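Local atomic coordinates of nitroreductase-like family protein (Bacillus cereus, PDB entry 2I7H), a protein that belongs to the nitroreductase-like family of two-subunit flavoproteins and binds flavin mononucleotide. Residues Glu16-Arg21 against Lys170-Lys175; Lys55-Glu60 against Glu149-Thr154; Asp39-Pro44 against Cys117-Asn122. All coordinates share one frame; numbering follows the deposited sequence. Where two conformers were deposited one is given.

Contact 1. Residues Glu16-Arg21 against Lys170-Lys175; sequences ERRSVR and KAPEGK. With FMN (flavin mononucleotide), chain G.
Arg-18 and Pro-172 are the closest pair of CA atoms, 6.4 Å apart, between two irregular chains: Glu-16 to Arg-21, leaving helix 10-16 at Arg-17, and Lys-170 to Lys-175. The Arg-18 chain bends at chi2 and chi3, which lays its CD 3.2 Å from Pro-172 O and brings Gly-174 CA over one face of the guanidinium. A water links the segments, accepting a long bond from Arg-18 NH1 and donating to Pro-172 O at 2.6 Å. Val-20 crosses the proline ring at about a right angle, its CG2 3.8 Å from Pro-172 CD.

The same segment also holds the flavin mononucleotide. Ser-19 N gives a fairly straight bond to phosphate O1P (2.8 Å, 162°), while Ser-19 OG reaches O3P at 2.6 Å. Arg-17 presents NH1 and NH2 to that same O3P, so three donors grip one oxygen. Arg-21, extended from CG to NE, lies edge-on to the flavin: NE bonds O2 at 2.7 Å and NH2 bonds N1 at 2.9 Å (168°). Lys-137 and Ser-138 of the same chain and Asn-45 and His-46 of the second subunit also bond this FMN, so the pocket is shared between subunits, as in the nitroreductase fold.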
loop_
_atom_site.group_PDB
_atom_site.type_symbol
_atom_site.label_atom_id
_atom_site.label_comp_id
_atom_site.label_asym_id
_atom_site.label_seq_id
_atom_site.Cartn_x
_atom_site.Cartn_y
_atom_site.Cartn_z
ATOM N N GLU A 16 13.726 7.627 3.254
ATOM C CA GLU A 16 14.675 7.329 4.315
ATOM C C GLU A 16 14.263 6.087 5.112
ATOM O O GLU A 16 15.117 5.372 5.619
ATOM C CB GLU A 16 14.880 8.556 5.218
ATOM C CG GLU A 16 15.705 9.674 4.566
ATOM C CD GLU A 16 15.833 10.950 5.420
ATOM O OE1 GLU A 16 15.346 10.965 6.581
ATOM O OE2 GLU A 16 16.438 11.946 4.934
ATOM N N ARG A 17 12.959 5.835 5.210
ATOM C CA ARG A 17 12.429 4.589 5.781
ATOM C C ARG A 17 13.206 3.365 5.310
ATOM O O ARG A 17 13.452 3.184 4.115
ATOM C CB ARG A 17 10.932 4.420 5.420
ATOM C CG ARG A 17 10.223 3.242 6.102
ATOM C CD ARG A 17 9.153 2.558 5.181
ATOM N NE ARG A 17 9.709 2.140 3.881
ATOM C CZ ARG A 17 10.372 1.002 3.627
ATOM N NH1 ARG A 17 10.603 0.105 4.577
ATOM N NH2 ARG A 17 10.855 0.769 2.401
ATOM N N ARG A 18 13.614 2.548 6.274
ATOM C CA ARG A 18 14.260 1.269 6.005
ATOM C C ARG A 18 13.544 0.196 6.800
ATOM O O ARG A 18 13.079 0.448 7.918
ATOM C CB ARG A 18 15.734 1.276 6.453
ATOM C CG ARG A 18 16.645 2.330 5.854
ATOM C CD ARG A 18 17.133 1.916 4.481
ATOM N NE ARG A 18 16.241 2.551 3.527
ATOM C CZ ARG A 18 16.484 3.705 2.915
ATOM N NH1 ARG A 18 17.647 4.348 3.069
ATOM N NH2 ARG A 18 15.558 4.187 2.120
ATOM N N SER A 19 13.475 -1.005 6.227
ATOM C CA SER A 19 13.114 -2.200 6.972
ATOM C C SER A 19 14.184 -2.458 8.027
ATOM O O SER A 19 15.375 -2.551 7.715
ATOM C CB SER A 19 13.000 -3.394 6.024
ATOM O OG SER A 19 11.860 -3.231 5.196
ATOM N N VAL A 20 13.755 -2.563 9.283
ATOM C CA VAL A 20 14.667 -2.761 10.398
ATOM C C VAL A 20 14.332 -4.118 11.006
ATOM O O VAL A 20 13.170 -4.412 11.271
ATOM C CB VAL A 20 14.543 -1.591 11.411
ATOM C CG1 VAL A 20 15.238 -1.910 12.716
ATOM C CG2 VAL A 20 15.106 -0.325 10.802
ATOM N N ARG A 21 15.352 -4.952 11.192
ATOM C CA ARG A 21 15.135 -6.327 11.587
ATOM C C ARG A 21 15.797 -6.626 12.925
ATOM O O ARG A 21 15.642 -7.727 13.467
ATOM C CB ARG A 21 15.605 -7.286 10.487
ATOM C CG ARG A 21 14.913 -7.033 9.133
ATOM C CD ARG A 21 15.452 -7.910 8.037
ATOM N NE ARG A 21 14.622 -7.857 6.831
ATOM C CZ ARG A 21 14.837 -7.071 5.773
ATOM N NH1 ARG A 21 15.854 -6.237 5.742
ATOM N NH2 ARG A 21 14.024 -7.114 4.728
ATOM N N LYS A 170 21.188 1.669 14.454
ATOM C CA LYS A 170 21.646 2.248 13.196
ATOM C C LYS A 170 20.704 1.860 12.064
ATOM O O LYS A 170 20.269 0.708 11.984
ATOM C CB LYS A 170 23.085 1.795 12.887
ATOM C CG LYS A 170 23.284 0.284 12.677
ATOM C CD LYS A 170 23.460 -0.465 13.988
ATOM C CE LYS A 170 23.306 -1.967 13.800
ATOM N NZ LYS A 170 23.765 -2.705 15.010
ATOM N N ALA A 171 20.376 2.817 11.199
ATOM C CA ALA A 171 19.542 2.518 10.032
ATOM C C ALA A 171 20.356 1.631 9.073
ATOM O O ALA A 171 21.528 1.939 8.794
ATOM C CB ALA A 171 19.091 3.788 9.347
ATOM N N PRO A 172 19.754 0.518 8.597
ATOM C CA PRO A 172 20.348 -0.238 7.502
ATOM C C PRO A 172 20.549 0.662 6.281
ATOM O O PRO A 172 19.891 1.710 6.138
ATOM C CB PRO A 172 19.280 -1.290 7.163
ATOM C CG PRO A 172 18.392 -1.361 8.288
ATOM C CD PRO A 172 18.467 -0.057 9.027
ATOM N N GLU A 173 21.444 0.247 5.403
ATOM C CA GLU A 173 21.662 0.957 4.157
ATOM C C GLU A 173 20.568 0.729 3.136
ATOM O O GLU A 173 19.937 -0.330 3.106
ATOM C CB GLU A 173 23.008 0.565 3.582
ATOM C CG GLU A 173 24.135 0.968 4.475
ATOM C CD GLU A 173 24.244 2.469 4.601
ATOM O OE1 GLU A 173 24.736 2.952 5.638
ATOM O OE2 GLU A 173 23.836 3.172 3.664
ATOM N N GLY A 174 20.336 1.731 2.303
ATOM C CA GLY A 174 19.368 1.628 1.221
ATOM C C GLY A 174 19.879 0.827 0.031
ATOM O O GLY A 174 21.065 0.451 -0.045
ATOM N N LYS A 175 18.971 0.525 -0.886
ATOM C CA LYS A 175 19.352 -0.049 -2.161
ATOM C C LYS A 175 18.784 0.835 -3.274
ATOM O O LYS A 175 17.570 1.064 -3.370
ATOM C CB LYS A 175 18.857 -1.492 -2.268
ATOM C CG LYS A 175 19.855 -2.447 -2.862
ATOM C CD LYS A 175 19.400 -2.998 -4.199
ATOM C CE LYS A 175 20.018 -4.404 -4.425
ATOM N NZ LYS A 175 19.200 -5.287 -5.350
HETATM N N1 FMN G . 11.532 -8.617 4.788
HETATM C C2 FMN G . 11.915 -9.769 5.469
HETATM O O2 FMN G . 13.008 -9.810 6.030
HETATM N N3 FMN G . 11.065 -10.861 5.518
HETATM C C4 FMN G . 9.837 -10.777 4.873
HETATM O O4 FMN G . 9.178 -11.783 4.668
HETATM C C4A FMN G . 9.464 -9.625 4.198
HETATM N N5 FMN G . 8.232 -9.585 3.569
HETATM C C5A FMN G . 7.851 -8.441 2.873
HETATM C C6 FMN G . 6.610 -8.459 2.268
HETATM C C7 FMN G . 6.113 -7.382 1.565
HETATM C C7M FMN G . 4.660 -7.412 1.196
HETATM C C8 FMN G . 6.904 -6.241 1.459
HETATM C C8M FMN G . 6.311 -5.033 0.783
HETATM C C9 FMN G . 8.180 -6.210 2.077
HETATM C C9A FMN G . 8.681 -7.314 2.794
HETATM N N10 FMN G . 9.954 -7.359 3.439
HETATM C C10 FMN G . 10.316 -8.519 4.147
HETATM C "C1'" FMN G . 11.050 -6.349 3.159
HETATM C "C2'" FMN G . 11.878 -6.761 1.936
HETATM O "O2'" FMN G . 12.543 -7.963 2.200
HETATM C "C3'" FMN G . 12.879 -5.742 1.330
HETATM O "O3'" FMN G . 14.240 -6.000 1.612
HETATM C "C4'" FMN G . 12.675 -4.299 1.715
HETATM O "O4'" FMN G . 11.315 -3.945 1.703
HETATM C "C5'" FMN G . 13.466 -3.433 0.741
HETATM O "O5'" FMN G . 14.298 -2.632 1.559
HETATM P P FMN G . 13.639 -1.470 2.484
HETATM O O1P FMN G . 14.585 -1.160 3.629
HETATM O O2P FMN G . 13.508 -0.260 1.594
HETATM O O3P FMN G . 12.254 -1.822 3.014
HETATM O O HOH W 1 19.742 4.250 5.609
#

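Contact 2. Residues Lys55-Glu60 against Glu149-Thr154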
loop_
_atom_site.group_PDB
_atom_site.type_symbol
_atom_site.label_atom_id
_atom_site.label_comp_id
_atom_site.label_asym_id
_atom_site.label_seq_id
_atom_site.Cartn_x
_atom_site.Cartn_y
_atom_site.Cartn_z
ATOM N N LYS A 55 -3.748 -7.919 15.448
ATOM C CA LYS A 55 -3.414 -8.469 16.768
ATOM C C LYS A 55 -2.064 -7.878 17.141
ATOM O O LYS A 55 -1.120 -7.928 16.348
ATOM C CB LYS A 55 -3.363 -9.998 16.766
ATOM C CG LYS A 55 -4.325 -10.636 15.799
ATOM C CD LYS A 55 -4.919 -11.915 16.286
ATOM C CE LYS A 55 -6.281 -11.609 16.867
ATOM N NZ LYS A 55 -7.190 -12.754 16.844
ATOM N N LEU A 56 -1.981 -7.266 18.314
ATOM C CA LEU A 56 -0.716 -6.724 18.790
ATOM C C LEU A 56 -0.203 -7.608 19.909
ATOM O O LEU A 56 -0.882 -7.790 20.905
ATOM C CB LEU A 56 -0.887 -5.274 19.292
ATOM C CG LEU A 56 0.265 -4.640 20.100
ATOM C CD1 LEU A 56 1.497 -4.297 19.275
ATOM C CD2 LEU A 56 -0.210 -3.391 20.858
ATOM N N TYR A 57 0.986 -8.170 19.719
ATOM C CA TYR A 57 1.644 -8.981 20.738
ATOM C C TYR A 57 2.779 -8.175 21.323
ATOM O O TYR A 57 3.644 -7.681 20.589
ATOM C CB TYR A 57 2.160 -10.314 20.164
ATOM C CG TYR A 57 1.053 -11.200 19.603
ATOM C CD1 TYR A 57 0.497 -10.942 18.344
ATOM C CD2 TYR A 57 0.584 -12.298 20.310
ATOM C CE1 TYR A 57 -0.501 -11.738 17.817
ATOM C CE2 TYR A 57 -0.416 -13.097 19.805
ATOM C CZ TYR A 57 -0.965 -12.799 18.552
ATOM O OH TYR A 57 -1.967 -13.565 18.031
ATOM N N ILE A 58 2.758 -8.018 22.644
ATOM C CA ILE A 58 3.767 -7.245 23.370
ATOM C C ILE A 58 4.077 -7.895 24.708
ATOM O O ILE A 58 3.208 -8.514 25.323
ATOM C CB ILE A 58 3.335 -5.764 23.614
ATOM C CG1 ILE A 58 1.925 -5.682 24.216
ATOM C CG2 ILE A 58 3.407 -4.969 22.328
ATOM C CD1 ILE A 58 1.593 -4.340 24.838
ATOM N N GLY A 59 5.320 -7.751 25.154
ATOM C CA GLY A 59 5.741 -8.253 26.466
ATOM C C GLY A 59 5.592 -9.755 26.530
ATOM O O GLY A 59 6.008 -10.456 25.612
ATOM N N GLU A 60 4.969 -10.248 27.598
ATOM C CA GLU A 60 4.793 -11.692 27.773
ATOM C C GLU A 60 3.938 -12.362 26.694
ATOM O O GLU A 60 4.147 -13.541 26.376
ATOM C CB GLU A 60 4.303 -12.015 29.182
ATOM C CG GLU A 60 5.391 -12.605 30.116
ATOM C CD GLU A 60 5.421 -14.148 30.097
ATOM O OE1 GLU A 60 5.478 -14.773 31.183
ATOM O OE2 GLU A 60 5.364 -14.745 28.990
ATOM N N GLU A 149 -5.002 -20.718 12.617
ATOM C CA GLU A 149 -5.864 -21.237 13.682
ATOM C C GLU A 149 -5.161 -21.045 15.029
ATOM O O GLU A 149 -5.773 -20.626 16.001
ATOM C CB GLU A 149 -6.238 -22.710 13.392
ATOM C CG GLU A 149 -6.273 -23.647 14.569
ATOM C CD GLU A 149 -5.134 -24.710 14.565
ATOM O OE1 GLU A 149 -4.204 -24.628 15.428
ATOM O OE2 GLU A 149 -5.185 -25.644 13.714
ATOM N N GLY A 150 -3.855 -21.316 15.047
ATOM C CA GLY A 150 -2.998 -21.101 16.212
ATOM C C GLY A 150 -3.043 -19.717 16.845
ATOM O O GLY A 150 -2.904 -19.606 18.056
ATOM N N ILE A 151 -3.229 -18.661 16.039
ATOM C CA ILE A 151 -3.389 -17.303 16.600
ATOM C C ILE A 151 -4.858 -16.856 16.703
ATOM O O ILE A 151 -5.128 -15.675 16.942
ATOM C CB ILE A 151 -2.545 -16.210 15.874
ATOM C CG1 ILE A 151 -2.945 -16.074 14.389
ATOM C CG2 ILE A 151 -1.054 -16.435 16.068
ATOM C CD1 ILE A 151 -2.295 -14.890 13.667
ATOM N N GLY A 152 -5.795 -17.792 16.514
ATOM C CA GLY A 152 -7.226 -17.508 16.695
ATOM C C GLY A 152 -7.993 -16.882 15.533
ATOM O O GLY A 152 -9.079 -16.326 15.735
ATOM N N LEU A 153 -7.441 -16.959 14.323
ATOM C CA LEU A 153 -8.166 -16.544 13.128
ATOM C C LEU A 153 -8.901 -17.725 12.488
ATOM O O LEU A 153 -8.441 -18.877 12.561
ATOM C CB LEU A 153 -7.227 -15.917 12.092
ATOM C CG LEU A 153 -6.475 -14.653 12.464
ATOM C CD1 LEU A 153 -5.681 -14.206 11.320
ATOM C CD2 LEU A 153 -7.466 -13.626 12.816
ATOM N N THR A 154 -10.034 -17.424 11.847
ATOM C CA THR A 154 -10.848 -18.440 11.166
ATOM C C THR A 154 -10.363 -18.609 9.736
ATOM O O THR A 154 -9.519 -17.847 9.283
ATOM C CB THR A 154 -12.357 -18.054 11.195
ATOM O OG1 THR A 154 -12.600 -16.927 10.325
ATOM C CG2 THR A 154 -12.801 -17.709 12.626
HETATM O O HOH W 2 -3.594 -14.631 19.640
#
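The first torsions of Tyr-57 and Ile-151 bring them together: Tyr-57 has CG anti to the carbonyl carbon (chi1 -61°), sending the phenol across the gap, and Ile-151 has CG1 between the backbone N and the carbonyl carbon (chi1 61°), leaving CG2 on the side of the tyrosine. It is the hydroxyl that touches, with Tyr-57 OH 3.5 Å from Ile-151 CB. A water 2.5 Å from Tyr-57 OH donates a long bond of 3.3 Å to Ile-151 O.

Lys-55 bends at chi2 and chi3 and slides past Leu-153 in the opposite direction, its NZ 4.1 Å from Leu-153 CD2. The ammonium also lies 3.6 Å from Ile-151 O, but its charge is met by a salt bridge to Glu-185 of the second subunit. Gly-152, at positive phi, is the C-prime residue of a Schellman motif that closes helix 145-150, with Gly-152 N bonded to Glu-149 O at 2.9 Å.

Side chains of strand 53-58 reach the loop that ends helix 145-150, beside helix 62-71, whose Leu-65 touches both Tyr-57 and Ile-151. Strand 94-101 pairs with strand 53-58, and a parallel strand of the second subunit also joins it, carrying the sheet across the interface.

Contact 3. Residues Asp39-Pro44 against Cys117-Asn122; sequences DATWAP and CAFMQN. With FMN (flavin mononucleotide), chain J.
Asn-122 ND2 donates to Ala-40 O at 3.0 Å, a nearly straight bond (163°) that ties helix 106-129 to the end region of helix 30-40. The acceptor lies close to the plane of the asparagine amide, while the donor stands 24° off the plane of the Ala-40 carbonyl. The same nitrogen also packs 3.4 Å from Ala-43 CB.

Small side chains let the backbones come close. Ala-40 CB sits 3.4 Å from Phe-119 O, and Ala-43 CB packs 3.5 Å from Phe-119 N, each against the helix backbone itself. With CG anti to the backbone N (chi1 166°), the Phe-119 ring turns its edge to Ala-40 O and Thr-41 N. Thr-41 runs beside it, pointing the same way, its CG2 3.8 Å from Phe-119 CE1. Further on, Pro-44 CG lies 3.9 Å from Ala-118 CB, and Pro-44 CA comes within 3.3 Å of O4' of a flavin mononucleotide, so the segment ends in the pocket wall.

Trp-52 stacks on the Phe-119 ring. Helix 106-129 is held between this turn and the strands, its selenomethionine Met-120 and Cys-117 packing on strands 132-137 and 157-167, while Arg-177 of the second subunit bonds Thr-41 O and Ala-43 O.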
loop_
_atom_site.group_PDB
_atom_site.type_symbol
_atom_site.label_atom_id
_atom_site.label_comp_id
_atom_site.label_asym_id
_atom_site.label_seq_id
_atom_site.Cartn_x
_atom_site.Cartn_y
_atom_site.Cartn_z
ATOM N N ASP A 39 -3.673 6.879 13.186
ATOM C CA ASP A 39 -3.269 7.710 12.065
ATOM C C ASP A 39 -3.231 6.945 10.739
ATOM O O ASP A 39 -3.628 7.489 9.695
ATOM C CB ASP A 39 -1.919 8.375 12.337
ATOM C CG ASP A 39 -1.988 9.409 13.433
ATOM O OD1 ASP A 39 -3.108 9.828 13.836
ATOM O OD2 ASP A 39 -0.900 9.787 13.920
ATOM N N ALA A 40 -2.771 5.687 10.786
ATOM C CA ALA A 40 -2.653 4.851 9.580
ATOM C C ALA A 40 -4.014 4.547 8.972
ATOM O O ALA A 40 -4.096 4.281 7.768
ATOM C CB ALA A 40 -1.861 3.519 9.853
ATOM N N THR A 41 -5.078 4.587 9.792
ATOM C CA THR A 41 -6.418 4.233 9.300
ATOM C C THR A 41 -6.914 5.183 8.212
ATOM O O THR A 41 -7.868 4.885 7.523
ATOM C CB THR A 41 -7.503 4.053 10.418
ATOM O OG1 THR A 41 -7.658 5.269 11.130
ATOM C CG2 THR A 41 -7.135 2.924 11.398
ATOM N N TRP A 42 -6.237 6.301 8.020
ATOM C CA TRP A 42 -6.610 7.231 6.967
ATOM C C TRP A 42 -6.076 6.757 5.623
ATOM O O TRP A 42 -5.763 7.530 4.761
ATOM C CB TRP A 42 -6.162 8.662 7.329
ATOM C CG TRP A 42 -6.990 9.184 8.414
ATOM C CD1 TRP A 42 -6.730 9.107 9.737
ATOM C CD2 TRP A 42 -8.290 9.804 8.286
ATOM N NE1 TRP A 42 -7.777 9.664 10.458
ATOM C CE2 TRP A 42 -8.746 10.087 9.588
ATOM C CE3 TRP A 42 -9.097 10.144 7.196
ATOM C CZ2 TRP A 42 -9.981 10.713 9.838
ATOM C CZ3 TRP A 42 -10.311 10.766 7.431
ATOM C CH2 TRP A 42 -10.757 11.028 8.750
ATOM N N ALA A 43 -5.994 5.459 5.442
ATOM C CA ALA A 43 -5.592 4.876 4.173
ATOM C C ALA A 43 -6.795 4.920 3.236
ATOM O O ALA A 43 -7.934 4.856 3.702
ATOM C CB ALA A 43 -5.114 3.434 4.413
ATOM N N PRO A 44 -6.558 5.018 1.910
ATOM C CA PRO A 44 -7.699 4.891 0.993
ATOM C C PRO A 44 -8.300 3.495 1.158
ATOM O O PRO A 44 -7.575 2.513 1.401
ATOM C CB PRO A 44 -7.039 4.963 -0.384
ATOM C CG PRO A 44 -5.645 4.484 -0.151
ATOM C CD PRO A 44 -5.299 5.158 1.162
ATOM N N CYS A 117 -2.758 -2.992 2.507
ATOM C CA CYS A 117 -1.375 -2.623 2.223
ATOM C C CYS A 117 -1.064 -1.130 2.351
ATOM O O CYS A 117 0.019 -0.782 2.814
ATOM C CB CYS A 117 -0.961 -3.121 0.851
ATOM S SG CYS A 117 -1.043 -4.897 0.729
ATOM N N ALA A 118 -2.011 -0.269 1.954
ATOM C CA ALA A 118 -1.895 1.172 2.096
ATOM C C ALA A 118 -1.834 1.569 3.594
ATOM O O ALA A 118 -1.031 2.415 3.970
ATOM C CB ALA A 118 -3.092 1.952 1.323
ATOM N N PHE A 119 -2.700 0.967 4.416
ATOM C CA PHE A 119 -2.694 1.109 5.880
ATOM C C PHE A 119 -1.343 0.725 6.485
ATOM O O PHE A 119 -0.809 1.459 7.321
ATOM C CB PHE A 119 -3.861 0.283 6.456
ATOM C CG PHE A 119 -3.808 0.038 7.938
ATOM C CD1 PHE A 119 -4.282 0.988 8.836
ATOM C CD2 PHE A 119 -3.386 -1.199 8.427
ATOM C CE1 PHE A 119 -4.248 0.744 10.158
ATOM C CE2 PHE A 119 -3.342 -1.450 9.746
ATOM C CZ PHE A 119 -3.763 -0.484 10.640
HETATM N N MSE A 120 -0.756 -0.382 6.025
HETATM C CA MSE A 120 0.525 -0.859 6.568
HETATM C C MSE A 120 1.686 0.025 6.187
HETATM O O MSE A 120 2.564 0.278 7.010
HETATM C CB MSE A 120 0.823 -2.315 6.167
HETATM C CG MSE A 120 -0.101 -3.307 6.839
HETATM SE SE MSE A 120 0.127 -5.186 6.311
HETATM C CE MSE A 120 1.774 -5.562 7.209
ATOM N N GLN A 121 1.685 0.473 4.938
ATOM C CA GLN A 121 2.665 1.415 4.466
ATOM C C GLN A 121 2.559 2.765 5.196
ATOM O O GLN A 121 3.575 3.306 5.616
ATOM C CB GLN A 121 2.576 1.599 2.949
ATOM C CG GLN A 121 3.479 2.717 2.413
ATOM C CD GLN A 121 4.964 2.463 2.563
ATOM O OE1 GLN A 121 5.784 3.272 2.104
ATOM N NE2 GLN A 121 5.331 1.369 3.212
ATOM N N ASN A 122 1.328 3.271 5.364
ATOM C CA ASN A 122 1.084 4.444 6.204
ATOM C C ASN A 122 1.730 4.259 7.558
ATOM O O ASN A 122 2.431 5.134 8.043
ATOM C CB ASN A 122 -0.404 4.615 6.473
ATOM C CG ASN A 122 -1.141 5.320 5.372
ATOM O OD1 ASN A 122 -0.567 5.904 4.452
ATOM N ND2 ASN A 122 -2.455 5.282 5.479
HETATM N N1 FMN J . -12.618 5.384 -6.017
HETATM C C2 FMN J . -13.504 5.410 -7.096
HETATM O O2 FMN J . -14.182 6.410 -7.339
HETATM N N3 FMN J . -13.632 4.306 -7.914
HETATM C C4 FMN J . -12.877 3.172 -7.663
HETATM O O4 FMN J . -12.924 2.225 -8.438
HETATM C C4A FMN J . -11.990 3.142 -6.583
HETATM N N5 FMN J . -11.250 2.001 -6.340
HETATM C C5A FMN J . -10.374 1.957 -5.281
HETATM C C6 FMN J . -9.657 0.793 -5.095
HETATM C C7 FMN J . -8.734 0.629 -4.091
HETATM C C7M FMN J . -7.616 -0.262 -4.521
HETATM C C8 FMN J . -8.541 1.687 -3.197
HETATM C C8M FMN J . -7.379 1.659 -2.250
HETATM C C9 FMN J . -9.268 2.877 -3.374
HETATM C C9A FMN J . -10.193 3.043 -4.429
HETATM N N10 FMN J . -10.970 4.214 -4.633
HETATM C C10 FMN J . -11.835 4.260 -5.747
HETATM C "C1'" FMN J . -11.737 4.658 -3.417
HETATM C "C2'" FMN J . -11.058 5.679 -2.511
HETATM O "O2'" FMN J . -9.655 5.459 -2.447
HETATM C "C3'" FMN J . -11.710 5.535 -1.134
HETATM O "O3'" FMN J . -13.111 5.720 -1.207
HETATM C "C4'" FMN J . -11.177 6.528 -0.136
HETATM O "O4'" FMN J . -10.816 5.865 1.048
HETATM C "C5'" FMN J . -12.268 7.527 0.195
HETATM O "O5'" FMN J . -11.816 8.300 1.272
HETATM P P FMN J . -10.444 9.150 1.146
HETATM O O1P FMN J . -9.425 8.432 0.276
HETATM O O2P FMN J . -9.882 9.255 2.566
HETATM O O3P FMN J . -10.794 10.516 0.531
#

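How the contacts relate
Contact 3 is the most buried of the three, closed by alanines, a phenylalanine edge and one direct amide bond. Contact 2 is also buried but mixes a lysine and a phenol with aliphatic groups, and contact 1 is partly open to solvent; in both of these a water bridges the segments. Contacts 1 and 2 lie on opposite sides of the chain's centre, their centres about 27 Å apart. Contacts 1 and 3 of one chain face different FMN molecules; each pocket combines 16-21 of one subunit, rich in charged and polar donors, with the 39-44 region of the other, which offers Pro-44. Helix 30-40 and strand 53-58, consecutive in sequence, link contacts 3 and 2. All three touch the second subunit.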